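Local coordinates for nucleoporin NUP82 (Saccharomyces cerevisiae, PDB 3PBP), which serves as a structural component of the nuclear pore complex and can help dock transport factors, this chain being the protein's N-terminal beta-propeller domain, at residues F319-L324 with I351-L356; L356-K361 with D378-Q383; V384-W389 with F410-E415; P424-I429 with L437-N442. The protein carries 1 engineered substitution. All blocks are in the same frame, centred on the assembly; numbering follows the deposited sequence.

Contact 1 of 4, residues F319-L324 with I351-L356; sequences FDDGSL and IERVKL
Arg353 reaches across to Asp321 and Ser323 with its guanidinium edge. Its NE donates to Ser323 OG at 2.6 Å, the hydroxyl lying 18° out of the guanidinium plane, and its NH2 adds a weak bond to the same oxygen. The arm is extended, with CG anti to the backbone N (chi1 -174°), and carries NH2 to a salt bridge with Asp321 OD2 at 2.5 Å, whose hydrogen bond is weak. Lys355 CE lies over the rim of one guanidinium face, 3.4 Å above the plane. Arg353 NH1 and Lys355 NZ both bind Glu293, which gathers the two positive ends. The backbones pair antiparallel: Val354 N donates to Leu324 O at 2.7 Å, and Leu324 N returns a weaker bond to Val354 O. Gly322, in the turn before strand 323-329 and with a positive phi that favours glycine, accepts Leu356 N on its O at 2.8 Å. Apolar contact is modest, Leu324 CB meeting Val354 CB at 3.9 Å. Strands 323-329 and 347-355 are thus neighbours in one propeller sheet; a classic beta bulge, Ile351 and Glu352 both facing Leu326, precedes this pairing. Leu324 packs on strand 372-376, and Ile351 and Glu352 lean on helix 387-399.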
loop_
_atom_site.group_PDB
_atom_site.type_symbol
_atom_site.label_atom_id
_atom_site.label_comp_id
_atom_site.label_asym_id
_atom_site.label_seq_id
_atom_site.Cartn_x
_atom_site.Cartn_y
_atom_site.Cartn_z
ATOM N N PHE A 319 -10.740 1.442 -11.921
ATOM C CA PHE A 319 -12.081 1.143 -11.415
ATOM C C PHE A 319 -12.852 0.190 -12.333
ATOM O O PHE A 319 -12.596 0.139 -13.539
ATOM C CB PHE A 319 -12.866 2.438 -11.237
ATOM C CG PHE A 319 -12.593 3.137 -9.935
ATOM C CD1 PHE A 319 -13.213 2.715 -8.768
ATOM C CD2 PHE A 319 -11.724 4.228 -9.884
ATOM C CE1 PHE A 319 -12.978 3.368 -7.562
ATOM C CE2 PHE A 319 -11.481 4.888 -8.684
ATOM C CZ PHE A 319 -12.112 4.456 -7.517
ATOM N N ASP A 320 -13.786 -0.563 -11.742
ATOM C CA ASP A 320 -14.628 -1.526 -12.463
ATOM C C ASP A 320 -15.156 -1.002 -13.793
ATOM O O ASP A 320 -15.181 -1.720 -14.778
ATOM C CB ASP A 320 -15.859 -1.904 -11.638
ATOM C CG ASP A 320 -15.577 -2.933 -10.589
ATOM O OD1 ASP A 320 -14.969 -3.969 -10.927
ATOM O OD2 ASP A 320 -15.990 -2.712 -9.423
ATOM N N ASP A 321 -15.606 0.247 -13.802
ATOM C CA ASP A 321 -16.182 0.850 -14.995
ATOM C C ASP A 321 -15.188 1.182 -16.097
ATOM O O ASP A 321 -15.499 1.958 -17.007
ATOM C CB ASP A 321 -16.954 2.118 -14.604
ATOM C CG ASP A 321 -16.040 3.264 -14.198
ATOM O OD1 ASP A 321 -14.997 2.998 -13.561
ATOM O OD2 ASP A 321 -16.372 4.433 -14.505
ATOM N N GLY A 322 -14.000 0.592 -16.026
ATOM C CA GLY A 322 -12.993 0.866 -17.035
ATOM C C GLY A 322 -12.602 2.331 -17.006
ATOM O O GLY A 322 -12.228 2.907 -18.025
ATOM N N SER A 323 -12.689 2.929 -15.820
ATOM C CA SER A 323 -12.362 4.338 -15.620
ATOM C C SER A 323 -11.013 4.502 -14.896
ATOM O O SER A 323 -10.514 3.586 -14.214
ATOM C CB SER A 323 -13.491 5.014 -14.822
ATOM O OG SER A 323 -13.447 6.428 -14.911
ATOM N N LEU A 324 -10.435 5.688 -15.046
ATOM C CA LEU A 324 -9.144 6.011 -14.450
ATOM C C LEU A 324 -9.219 7.376 -13.799
ATOM O O LEU A 324 -9.771 8.298 -14.387
ATOM C CB LEU A 324 -8.095 6.079 -15.554
ATOM C CG LEU A 324 -6.835 5.246 -15.444
ATOM C CD1 LEU A 324 -7.209 3.786 -15.255
ATOM C CD2 LEU A 324 -6.014 5.451 -16.700
ATOM N N ILE A 351 -7.393 15.447 -10.605
ATOM C CA ILE A 351 -6.984 16.336 -11.691
ATOM C C ILE A 351 -7.749 16.006 -12.965
ATOM O O ILE A 351 -8.123 16.894 -13.719
ATOM C CB ILE A 351 -5.481 16.212 -11.983
ATOM C CG1 ILE A 351 -4.675 16.833 -10.839
ATOM C CG2 ILE A 351 -5.152 16.905 -13.282
ATOM C CD1 ILE A 351 -3.170 16.707 -11.003
ATOM N N GLU A 352 -7.977 14.720 -13.198
ATOM C CA GLU A 352 -8.704 14.274 -14.376
ATOM C C GLU A 352 -9.230 12.836 -14.252
ATOM O O GLU A 352 -8.737 12.032 -13.455
ATOM C CB GLU A 352 -7.806 14.376 -15.618
ATOM C CG GLU A 352 -8.170 13.364 -16.708
ATOM C CD GLU A 352 -7.312 13.465 -17.944
ATOM O OE1 GLU A 352 -6.070 13.515 -17.798
ATOM O OE2 GLU A 352 -7.889 13.482 -19.058
ATOM N N ARG A 353 -10.250 12.532 -15.044
ATOM C CA ARG A 353 -10.810 11.199 -15.085
ATOM C C ARG A 353 -10.774 10.726 -16.553
ATOM O O ARG A 353 -11.104 11.482 -17.474
ATOM C CB ARG A 353 -12.239 11.194 -14.562
ATOM C CG ARG A 353 -12.802 9.794 -14.457
ATOM C CD ARG A 353 -14.249 9.797 -14.099
ATOM N NE ARG A 353 -14.746 8.434 -14.019
ATOM C CZ ARG A 353 -16.030 8.124 -13.879
ATOM N NH1 ARG A 353 -16.936 9.093 -13.807
ATOM N NH2 ARG A 353 -16.407 6.853 -13.808
ATOM N N VAL A 354 -10.354 9.482 -16.765
ATOM C CA VAL A 354 -10.261 8.922 -18.105
ATOM C C VAL A 354 -11.096 7.654 -18.200
ATOM O O VAL A 354 -10.801 6.662 -17.530
ATOM C CB VAL A 354 -8.791 8.584 -18.457
ATOM C CG1 VAL A 354 -8.707 7.949 -19.834
ATOM C CG2 VAL A 354 -7.941 9.842 -18.398
ATOM N N LYS A 355 -12.151 7.691 -19.016
ATOM C CA LYS A 355 -13.000 6.515 -19.201
ATOM C C LYS A 355 -12.547 5.800 -20.466
ATOM O O LYS A 355 -12.654 6.342 -21.568
ATOM C CB LYS A 355 -14.471 6.913 -19.337
ATOM C CG LYS A 355 -15.026 7.680 -18.153
ATOM C CD LYS A 355 -16.507 7.997 -18.338
ATOM C CE LYS A 355 -17.016 8.906 -17.225
ATOM N NZ LYS A 355 -18.445 9.278 -17.396
ATOM N N LEU A 356 -12.028 4.587 -20.302
ATOM C CA LEU A 356 -11.543 3.798 -21.431
ATOM C C LEU A 356 -12.607 2.796 -21.862
ATOM O O LEU A 356 -12.452 2.110 -22.875
ATOM C CB LEU A 356 -10.253 3.062 -21.046
ATOM C CG LEU A 356 -9.117 3.931 -20.491
ATOM C CD1 LEU A 356 -7.985 3.047 -20.005
ATOM C CD2 LEU A 356 -8.639 4.905 -21.564
#

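Contact 2 of 4, residues L356-K361 with D378-Q383; sequences LQREIK and DNIIQQ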
loop_
_atom_site.group_PDB
_atom_site.type_symbol
_atom_site.label_atom_id
_atom_site.label_comp_id
_atom_site.label_asym_id
_atom_site.label_seq_id
_atom_site.Cartn_x
_atom_site.Cartn_y
_atom_site.Cartn_z
ATOM N N LEU A 356 -12.028 4.587 -20.302
ATOM C CA LEU A 356 -11.543 3.798 -21.431
ATOM C C LEU A 356 -12.607 2.796 -21.862
ATOM O O LEU A 356 -12.452 2.110 -22.875
ATOM C CB LEU A 356 -10.253 3.062 -21.046
ATOM C CG LEU A 356 -9.117 3.931 -20.491
ATOM C CD1 LEU A 356 -7.985 3.047 -20.005
ATOM C CD2 LEU A 356 -8.639 4.905 -21.564
ATOM N N GLN A 357 -13.680 2.713 -21.078
ATOM C CA GLN A 357 -14.792 1.817 -21.375
ATOM C C GLN A 357 -14.346 0.408 -21.774
ATOM O O GLN A 357 -15.029 -0.277 -22.534
ATOM C CB GLN A 357 -15.643 2.432 -22.485
ATOM C CG GLN A 357 -16.195 3.792 -22.111
ATOM C CD GLN A 357 -16.655 4.591 -23.314
ATOM O OE1 GLN A 357 -15.850 4.972 -24.165
ATOM N NE2 GLN A 357 -17.958 4.847 -23.392
ATOM N N ARG A 358 -13.190 -0.012 -21.269
ATOM C CA ARG A 358 -12.662 -1.344 -21.541
ATOM C C ARG A 358 -12.336 -1.922 -20.177
ATOM O O ARG A 358 -12.130 -1.171 -19.228
ATOM C CB ARG A 358 -11.380 -1.264 -22.366
ATOM C CG ARG A 358 -11.523 -0.624 -23.728
ATOM C CD ARG A 358 -10.147 -0.275 -24.261
ATOM N NE ARG A 358 -10.162 0.305 -25.603
ATOM C CZ ARG A 358 -10.476 -0.365 -26.710
ATOM N NH1 ARG A 358 -10.810 -1.654 -26.639
ATOM N NH2 ARG A 358 -10.435 0.252 -27.890
ATOM N N GLU A 359 -12.289 -3.243 -20.066
ATOM C CA GLU A 359 -11.966 -3.861 -18.781
ATOM C C GLU A 359 -10.464 -3.719 -18.513
ATOM O O GLU A 359 -9.649 -4.408 -19.140
ATOM C CB GLU A 359 -12.341 -5.343 -18.787
ATOM C CG GLU A 359 -12.229 -5.992 -17.421
ATOM C CD GLU A 359 -12.019 -7.485 -17.507
ATOM O OE1 GLU A 359 -12.768 -8.149 -18.258
ATOM O OE2 GLU A 359 -11.106 -7.995 -16.817
ATOM N N ILE A 360 -10.093 -2.830 -17.593
ATOM C CA ILE A 360 -8.685 -2.621 -17.292
ATOM C C ILE A 360 -8.114 -3.762 -16.472
ATOM O O ILE A 360 -8.457 -3.926 -15.304
ATOM C CB ILE A 360 -8.463 -1.320 -16.524
ATOM C CG1 ILE A 360 -9.021 -0.138 -17.326
ATOM C CG2 ILE A 360 -6.974 -1.127 -16.288
ATOM C CD1 ILE A 360 -8.945 1.203 -16.615
ATOM N N LYS A 361 -7.226 -4.541 -17.080
ATOM C CA LYS A 361 -6.638 -5.676 -16.386
ATOM C C LYS A 361 -5.348 -5.347 -15.632
ATOM O O LYS A 361 -4.935 -6.118 -14.759
ATOM C CB LYS A 361 -6.438 -6.842 -17.370
ATOM C CG LYS A 361 -7.777 -7.431 -17.859
ATOM C CD LYS A 361 -7.635 -8.361 -19.063
ATOM C CE LYS A 361 -7.006 -9.702 -18.680
ATOM N NZ LYS A 361 -6.777 -10.589 -19.867
ATOM N N ASP A 378 -8.496 -5.456 -22.284
ATOM C CA ASP A 378 -8.664 -6.860 -22.635
ATOM C C ASP A 378 -7.899 -7.340 -23.857
ATOM O O ASP A 378 -7.425 -8.475 -23.889
ATOM C CB ASP A 378 -10.140 -7.200 -22.807
ATOM C CG ASP A 378 -10.485 -8.541 -22.199
ATOM O OD1 ASP A 378 -9.576 -9.407 -22.139
ATOM O OD2 ASP A 378 -11.655 -8.725 -21.786
ATOM N N ASN A 379 -7.784 -6.490 -24.868
ATOM C CA ASN A 379 -7.068 -6.877 -26.073
ATOM C C ASN A 379 -6.225 -5.735 -26.588
ATOM O O ASN A 379 -5.635 -5.824 -27.668
ATOM C CB ASN A 379 -8.050 -7.319 -27.151
ATOM C CG ASN A 379 -8.906 -8.473 -26.703
ATOM O OD1 ASN A 379 -8.393 -9.525 -26.310
ATOM N ND2 ASN A 379 -10.222 -8.286 -26.751
ATOM N N ILE A 380 -6.174 -4.660 -25.814
ATOM C CA ILE A 380 -5.391 -3.502 -26.199
ATOM C C ILE A 380 -4.412 -3.126 -25.113
ATOM O O ILE A 380 -4.561 -3.513 -23.954
ATOM C CB ILE A 380 -6.273 -2.256 -26.445
ATOM C CG1 ILE A 380 -7.208 -2.488 -27.626
ATOM C CG2 ILE A 380 -5.397 -1.036 -26.737
ATOM C CD1 ILE A 380 -7.917 -1.224 -28.082
ATOM N N ILE A 381 -3.387 -2.391 -25.521
ATOM C CA ILE A 381 -2.403 -1.859 -24.608
ATOM C C ILE A 381 -2.487 -0.423 -25.050
ATOM O O ILE A 381 -2.077 -0.090 -26.160
ATOM C CB ILE A 381 -0.970 -2.358 -24.869
ATOM C CG1 ILE A 381 -0.874 -3.858 -24.623
ATOM C CG2 ILE A 381 -0.001 -1.643 -23.939
ATOM C CD1 ILE A 381 0.510 -4.403 -24.883
ATOM N N GLN A 382 -3.076 0.417 -24.216
ATOM C CA GLN A 382 -3.197 1.824 -24.544
ATOM C C GLN A 382 -2.163 2.571 -23.726
ATOM O O GLN A 382 -1.634 2.048 -22.741
ATOM C CB GLN A 382 -4.602 2.332 -24.210
ATOM C CG GLN A 382 -5.670 1.926 -25.208
ATOM C CD GLN A 382 -7.058 2.328 -24.765
ATOM O OE1 GLN A 382 -7.670 1.665 -23.933
ATOM N NE2 GLN A 382 -7.558 3.429 -25.309
ATOM N N GLN A 383 -1.853 3.785 -24.150
ATOM C CA GLN A 383 -0.900 4.600 -23.424
ATOM C C GLN A 383 -1.500 5.962 -23.145
ATOM O O GLN A 383 -1.769 6.735 -24.063
ATOM C CB GLN A 383 0.397 4.790 -24.204
ATOM C CG GLN A 383 1.438 5.546 -23.387
ATOM C CD GLN A 383 2.514 6.188 -24.227
ATOM O OE1 GLN A 383 3.666 5.733 -24.253
ATOM N NE2 GLN A 383 2.148 7.257 -24.923
#
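Gln382 and Leu356 make the buried part of the contact, the amide sliding past the leucine with OE1 4.1 Å from Leu356 CB. The same OE1 sits 3.2 Å from Arg358 CD, and amide and guanidinium planes stand 81° apart. With Gln382 cut back to an alanine, the space between Leu356 and the arginine stem would probably be left unfilled, and Arg358 freer to swing off Ile380. The loop from strand 347-355 leads here to strand 362-364, the first strand of the next propeller sheet, and its side chains meet those of strand 380-385 in that sheet. Toward the surface, Ile380 lays CD1 over one face of the Arg358 guanidinium, with CG1 behind it, offset toward the rim. At the far end the grip is slack. Lys361, bent at chi3 (73°), brings NZ only to 3.8 Å from Asp378 OD1, a long salt bridge. Glu359 OE1 stands 3.7 Å from Asp378 OD2, a pairing of like charges that the nearby lysine may ease.

Contact 3 of 4, residues V384-W389 with F410-E415; sequences VNFMSW and FESKLE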
loop_
_atom_site.group_PDB
_atom_site.type_symbol
_atom_site.label_atom_id
_atom_site.label_comp_id
_atom_site.label_asym_id
_atom_site.label_seq_id
_atom_site.Cartn_x
_atom_site.Cartn_y
_atom_site.Cartn_z
ATOM N N VAL A 384 -1.726 6.241 -21.870
ATOM C CA VAL A 384 -2.264 7.517 -21.459
ATOM C C VAL A 384 -1.051 8.430 -21.321
ATOM O O VAL A 384 -0.105 8.109 -20.609
ATOM C CB VAL A 384 -2.984 7.388 -20.114
ATOM C CG1 VAL A 384 -3.594 8.710 -19.723
ATOM C CG2 VAL A 384 -4.044 6.325 -20.210
ATOM N N ASN A 385 -1.063 9.554 -22.024
ATOM C CA ASN A 385 0.053 10.482 -21.961
ATOM C C ASN A 385 -0.409 11.816 -21.409
ATOM O O ASN A 385 -1.072 12.576 -22.107
ATOM C CB ASN A 385 0.642 10.680 -23.356
ATOM C CG ASN A 385 1.852 11.591 -23.354
ATOM O OD1 ASN A 385 1.776 12.753 -22.946
ATOM N ND2 ASN A 385 2.983 11.066 -23.816
ATOM N N PHE A 386 -0.059 12.115 -20.162
ATOM C CA PHE A 386 -0.483 13.377 -19.587
ATOM C C PHE A 386 0.595 14.427 -19.387
ATOM O O PHE A 386 0.504 15.258 -18.482
ATOM C CB PHE A 386 -1.253 13.153 -18.285
ATOM C CG PHE A 386 -0.811 11.957 -17.496
ATOM C CD1 PHE A 386 0.222 12.050 -16.586
ATOM C CD2 PHE A 386 -1.474 10.745 -17.629
ATOM C CE1 PHE A 386 0.588 10.957 -15.813
ATOM C CE2 PHE A 386 -1.112 9.648 -16.863
ATOM C CZ PHE A 386 -0.079 9.757 -15.951
HETATM N N MSE A 387 1.604 14.405 -20.253
HETATM C CA MSE A 387 2.683 15.385 -20.182
HETATM C C MSE A 387 2.237 16.715 -20.782
HETATM O O MSE A 387 2.951 17.716 -20.698
HETATM C CB MSE A 387 3.927 14.873 -20.913
HETATM C CG MSE A 387 4.774 13.926 -20.081
HETATM SE SE MSE A 387 5.377 14.734 -18.393
HETATM C CE MSE A 387 7.008 15.594 -19.014
ATOM N N SER A 388 1.052 16.705 -21.395
ATOM C CA SER A 388 0.462 17.892 -22.010
ATOM C C SER A 388 0.322 18.918 -20.904
ATOM O O SER A 388 0.739 20.068 -21.047
ATOM C CB SER A 388 -0.928 17.570 -22.574
ATOM O OG SER A 388 -0.968 16.266 -23.144
ATOM N N TRP A 389 -0.260 18.482 -19.790
ATOM C CA TRP A 389 -0.471 19.347 -18.639
ATOM C C TRP A 389 0.517 19.129 -17.506
ATOM O O TRP A 389 0.886 20.074 -16.810
ATOM C CB TRP A 389 -1.894 19.178 -18.099
ATOM C CG TRP A 389 -2.330 17.759 -17.891
ATOM C CD1 TRP A 389 -3.003 16.974 -18.777
ATOM C CD2 TRP A 389 -2.192 16.981 -16.691
ATOM N NE1 TRP A 389 -3.304 15.758 -18.206
ATOM C CE2 TRP A 389 -2.816 15.735 -16.926
ATOM C CE3 TRP A 389 -1.601 17.214 -15.438
ATOM C CZ2 TRP A 389 -2.870 14.728 -15.953
ATOM C CZ3 TRP A 389 -1.656 16.212 -14.474
ATOM C CH2 TRP A 389 -2.285 14.987 -14.740
ATOM N N PHE A 410 -6.837 19.964 -18.819
ATOM C CA PHE A 410 -6.256 18.754 -18.280
ATOM C C PHE A 410 -6.833 17.514 -18.936
ATOM O O PHE A 410 -7.595 16.765 -18.335
ATOM C CB PHE A 410 -6.445 18.748 -16.763
ATOM C CG PHE A 410 -5.791 19.922 -16.088
ATOM C CD1 PHE A 410 -4.408 20.013 -16.023
ATOM C CD2 PHE A 410 -6.549 20.970 -15.591
ATOM C CE1 PHE A 410 -3.786 21.128 -15.479
ATOM C CE2 PHE A 410 -5.939 22.090 -15.045
ATOM C CZ PHE A 410 -4.553 22.168 -14.991
ATOM N N GLU A 411 -6.458 17.324 -20.196
ATOM C CA GLU A 411 -6.885 16.178 -20.987
ATOM C C GLU A 411 -5.631 15.421 -21.392
ATOM O O GLU A 411 -4.680 16.009 -21.904
ATOM C CB GLU A 411 -7.625 16.638 -22.237
ATOM C CG GLU A 411 -8.864 17.466 -21.943
ATOM C CD GLU A 411 -9.601 17.907 -23.202
ATOM O OE1 GLU A 411 -9.066 18.770 -23.944
ATOM O OE2 GLU A 411 -10.715 17.382 -23.444
ATOM N N SER A 412 -5.623 14.118 -21.156
ATOM C CA SER A 412 -4.469 13.306 -21.495
ATOM C C SER A 412 -4.640 12.717 -22.881
ATOM O O SER A 412 -5.754 12.408 -23.294
ATOM C CB SER A 412 -4.296 12.178 -20.475
ATOM O OG SER A 412 -4.112 12.699 -19.172
ATOM N N LYS A 413 -3.531 12.572 -23.601
ATOM C CA LYS A 413 -3.555 11.999 -24.939
ATOM C C LYS A 413 -3.615 10.485 -24.812
ATOM O O LYS A 413 -2.691 9.856 -24.299
ATOM C CB LYS A 413 -2.296 12.385 -25.710
ATOM C CG LYS A 413 -2.054 13.877 -25.806
ATOM C CD LYS A 413 -0.631 14.166 -26.260
ATOM C CE LYS A 413 -0.276 15.634 -26.071
ATOM N NZ LYS A 413 1.189 15.860 -26.246
ATOM N N LEU A 414 -4.712 9.904 -25.270
ATOM C CA LEU A 414 -4.879 8.464 -25.213
ATOM C C LEU A 414 -4.333 7.929 -26.529
ATOM O O LEU A 414 -4.440 8.592 -27.558
ATOM C CB LEU A 414 -6.362 8.123 -25.071
ATOM C CG LEU A 414 -6.693 6.665 -24.781
ATOM C CD1 LEU A 414 -6.101 6.299 -23.438
ATOM C CD2 LEU A 414 -8.197 6.460 -24.766
ATOM N N GLU A 415 -3.733 6.745 -26.508
ATOM C CA GLU A 415 -3.194 6.181 -27.740
ATOM C C GLU A 415 -3.059 4.671 -27.712
ATOM O O GLU A 415 -2.470 4.108 -26.791
ATOM C CB GLU A 415 -1.837 6.795 -28.060
ATOM C CG GLU A 415 -1.316 6.382 -29.421
ATOM C CD GLU A 415 -0.088 7.163 -29.830
ATOM O OE1 GLU A 415 0.988 6.954 -29.218
ATOM O OE2 GLU A 415 -0.208 7.995 -30.758
#
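Trp389 is sandwiched between Phe410 on one face and the backbone O of Phe386 on the other, with Ser412 at its edge. Phe410 turns its ring edge toward the five-membered ring in an offset edge-to-face pair with planes at 81° and centroids 5.5 Å apart. Phe410 CA adds a CH-pi contact over the same ring, 4.2 Å from its centroid. The opposite face carries Phe386 O, 3.6 Å above the indole. At the edge, Trp389 NE1 gives a weak hydrogen bond to Ser412 OG at 3.3 Å; that hydroxyl is also bound to Glu352 OE1, so it joins the tryptophan to strand 347-355. Trp389 CG lies between the backbone N and carbonyl carbon (chi1 49°), which turns the indole toward the 410-415 segment. The start of 384-389 pairs antiparallel with the end of 410-415, in a propeller sheet where strand 413-419 is outermost within this chain, and helix 387-399 fills part of the connection between them. Asn385 N donates to Lys413 O at 2.8 Å and Lys413 N to Asn385 O at 2.9 Å. Asn385 OD1 accepts Met387 N from above its carbonyl plane, an Asx turn at the start of the helix. On the indole's side of the pair, Val384 CG2 meets Leu414 CD1 at 3.8 Å. On the other, extended Lys413 runs alongside Ser388. The Phe410 ring also meets an aromatic side chain of another protein chain.

Contact 4 of 4, residues P424-I429 with L437-N442; sequences PNLAYI and LALMSN
The beta hairpin of strands 425-431 and 434-440 is joined here, pairing Asn425 with Met440 nearest its open end. The strand directions differ by 157°, close to antiparallel. Asn425 N donates to Met440 O at 2.8 Å, on a lone pair in the carbonyl plane, and Met440 N answers to Asn425 O. Farther along, Ala438 N donates to Ala427 O at 2.8 Å with an almost straight N-H...O angle of 175°, whereas the return bond from Ala427 N is weak. One face of the hairpin holds the leucines. Leu426 and Leu439 lie side by side, pointing the same way, with Leu426 CD1 3.6 Å from Leu439 CD2; Leu437 crosses the Leu426 branch at a slant, its CD1 3.8 Å from Leu426 CG. Replacement of Leu426 by an alanine is likely to leave the Leu437 and Leu439 methyls without their shared apolar partner and to open a gap between them. In the propeller this hairpin shares its sheet with strand 445-449 and packs on strand 24-29 from the chain's beginning. The opposite face does that packing: Met440, a selenomethionine, and Ala438 rest on Ile26, whose backbone N also binds Asn425 OD1. Asn425 CB touches Met440 CB at 3.8 Å. Ile429 CD1 covers Ala438 CB, 3.8 Å away.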
loop_
_atom_site.group_PDB
_atom_site.type_symbol
_atom_site.label_atom_id
_atom_site.label_comp_id
_atom_site.label_asym_id
_atom_site.label_seq_id
_atom_site.Cartn_x
_atom_site.Cartn_y
_atom_site.Cartn_z
ATOM N N PRO A 424 0.538 -9.050 -22.021
ATOM C CA PRO A 424 1.970 -9.143 -22.291
ATOM C C PRO A 424 2.905 -8.577 -21.229
ATOM O O PRO A 424 2.495 -7.900 -20.279
ATOM C CB PRO A 424 2.106 -8.432 -23.637
ATOM C CG PRO A 424 1.101 -7.352 -23.523
ATOM C CD PRO A 424 -0.097 -8.062 -22.915
ATOM N N ASN A 425 4.175 -8.895 -21.424
ATOM C CA ASN A 425 5.260 -8.478 -20.567
ATOM C C ASN A 425 5.895 -7.317 -21.346
ATOM O O ASN A 425 6.239 -7.470 -22.517
ATOM C CB ASN A 425 6.217 -9.670 -20.423
ATOM C CG ASN A 425 7.074 -9.596 -19.188
ATOM O OD1 ASN A 425 8.129 -8.966 -19.188
ATOM N ND2 ASN A 425 6.626 -10.243 -18.120
ATOM N N LEU A 426 6.015 -6.148 -20.724
ATOM C CA LEU A 426 6.611 -5.000 -21.407
ATOM C C LEU A 426 8.051 -4.735 -20.999
ATOM O O LEU A 426 8.494 -5.143 -19.930
ATOM C CB LEU A 426 5.800 -3.734 -21.146
ATOM C CG LEU A 426 4.552 -3.495 -21.979
ATOM C CD1 LEU A 426 3.626 -4.689 -21.875
ATOM C CD2 LEU A 426 3.874 -2.230 -21.485
ATOM N N ALA A 427 8.774 -4.032 -21.861
ATOM C CA ALA A 427 10.155 -3.681 -21.595
ATOM C C ALA A 427 10.623 -2.588 -22.551
ATOM O O ALA A 427 10.357 -2.632 -23.744
ATOM C CB ALA A 427 11.033 -4.910 -21.727
ATOM N N TYR A 428 11.313 -1.599 -22.005
ATOM C CA TYR A 428 11.850 -0.491 -22.790
ATOM C C TYR A 428 13.251 -0.875 -23.258
ATOM O O TYR A 428 14.097 -1.253 -22.455
ATOM C CB TYR A 428 11.914 0.771 -21.925
ATOM C CG TYR A 428 12.739 1.909 -22.485
ATOM C CD1 TYR A 428 12.171 2.882 -23.309
ATOM C CD2 TYR A 428 14.080 2.042 -22.144
ATOM C CE1 TYR A 428 12.925 3.969 -23.769
ATOM C CE2 TYR A 428 14.840 3.109 -22.596
ATOM C CZ TYR A 428 14.265 4.074 -23.405
ATOM O OH TYR A 428 15.039 5.139 -23.830
ATOM N N ILE A 429 13.491 -0.790 -24.560
ATOM C CA ILE A 429 14.794 -1.131 -25.103
ATOM C C ILE A 429 15.351 0.002 -25.957
ATOM O O ILE A 429 14.758 0.383 -26.965
ATOM C CB ILE A 429 14.717 -2.397 -25.950
ATOM C CG1 ILE A 429 14.287 -3.563 -25.068
ATOM C CG2 ILE A 429 16.061 -2.675 -26.599
ATOM C CD1 ILE A 429 14.031 -4.832 -25.828
ATOM N N LEU A 437 9.594 -0.550 -27.524
ATOM C CA LEU A 437 8.810 -1.249 -26.523
ATOM C C LEU A 437 8.716 -2.699 -26.945
ATOM O O LEU A 437 8.229 -3.002 -28.025
ATOM C CB LEU A 437 7.410 -0.656 -26.432
ATOM C CG LEU A 437 6.425 -1.391 -25.528
ATOM C CD1 LEU A 437 6.904 -1.363 -24.080
ATOM C CD2 LEU A 437 5.069 -0.732 -25.652
ATOM N N ALA A 438 9.200 -3.600 -26.107
ATOM C CA ALA A 438 9.138 -5.011 -26.430
ATOM C C ALA A 438 7.899 -5.592 -25.782
ATOM O O ALA A 438 7.710 -5.471 -24.579
ATOM C CB ALA A 438 10.380 -5.723 -25.921
ATOM N N LEU A 439 7.037 -6.199 -26.587
ATOM C CA LEU A 439 5.819 -6.817 -26.079
ATOM C C LEU A 439 6.022 -8.313 -26.140
ATOM O O LEU A 439 6.119 -8.895 -27.215
ATOM C CB LEU A 439 4.615 -6.418 -26.930
ATOM C CG LEU A 439 4.272 -4.929 -26.886
ATOM C CD1 LEU A 439 3.068 -4.644 -27.773
ATOM C CD2 LEU A 439 3.987 -4.521 -25.445
HETATM N N MSE A 440 6.101 -8.933 -24.975
HETATM C CA MSE A 440 6.312 -10.365 -24.892
HETATM C C MSE A 440 5.049 -11.092 -24.471
HETATM O O MSE A 440 4.303 -10.615 -23.621
HETATM C CB MSE A 440 7.409 -10.660 -23.871
HETATM C CG MSE A 440 7.682 -12.144 -23.616
HETATM SE SE MSE A 440 8.838 -12.948 -24.950
HETATM C CE MSE A 440 10.251 -11.598 -24.915
ATOM N N SER A 441 4.812 -12.251 -25.073
ATOM C CA SER A 441 3.659 -13.076 -24.732
ATOM C C SER A 441 4.063 -14.528 -24.948
ATOM O O SER A 441 5.124 -14.815 -25.508
ATOM C CB SER A 441 2.438 -12.732 -25.599
ATOM O OG SER A 441 2.613 -13.159 -26.936
ATOM N N ASN A 442 3.229 -15.441 -24.475
ATOM C CA ASN A 442 3.499 -16.858 -24.632
ATOM C C ASN A 442 3.945 -17.149 -26.058
ATOM O O ASN A 442 5.037 -17.660 -26.291
ATOM C CB ASN A 442 2.229 -17.656 -24.325
ATOM C CG ASN A 442 0.950 -16.908 -24.733
ATOM O OD1 ASN A 442 0.834 -16.380 -25.847
ATOM N ND2 ASN A 442 -0.019 -16.871 -23.824
#

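How the contacts relate
Contacts 1, 2 and 3 form a continuous group. Contacts 1 and 2, with centres 11 Å apart, share Leu356, and Leu324 CD1 touches Ile360 CD1. Contact 3, centred 13 Å from contact 1, is tied to it by a probable hydrogen bond of 2.5 Å between Glu352 OE1 and Ser412 OG. Contacts 2 and 3 use strand 380-385, where Gln383 N probably bonds to Glu415 O at 2.7 Å. Contact 4 joins only contact 2, through Ile381 CD1 on Pro424 and Leu439; its nearest atoms are about 9 Å from contact 3 and about 13 Å from contact 1. Contacts 1 and 2 fall wholly within residues 1-409, the region that interacts with NUP116.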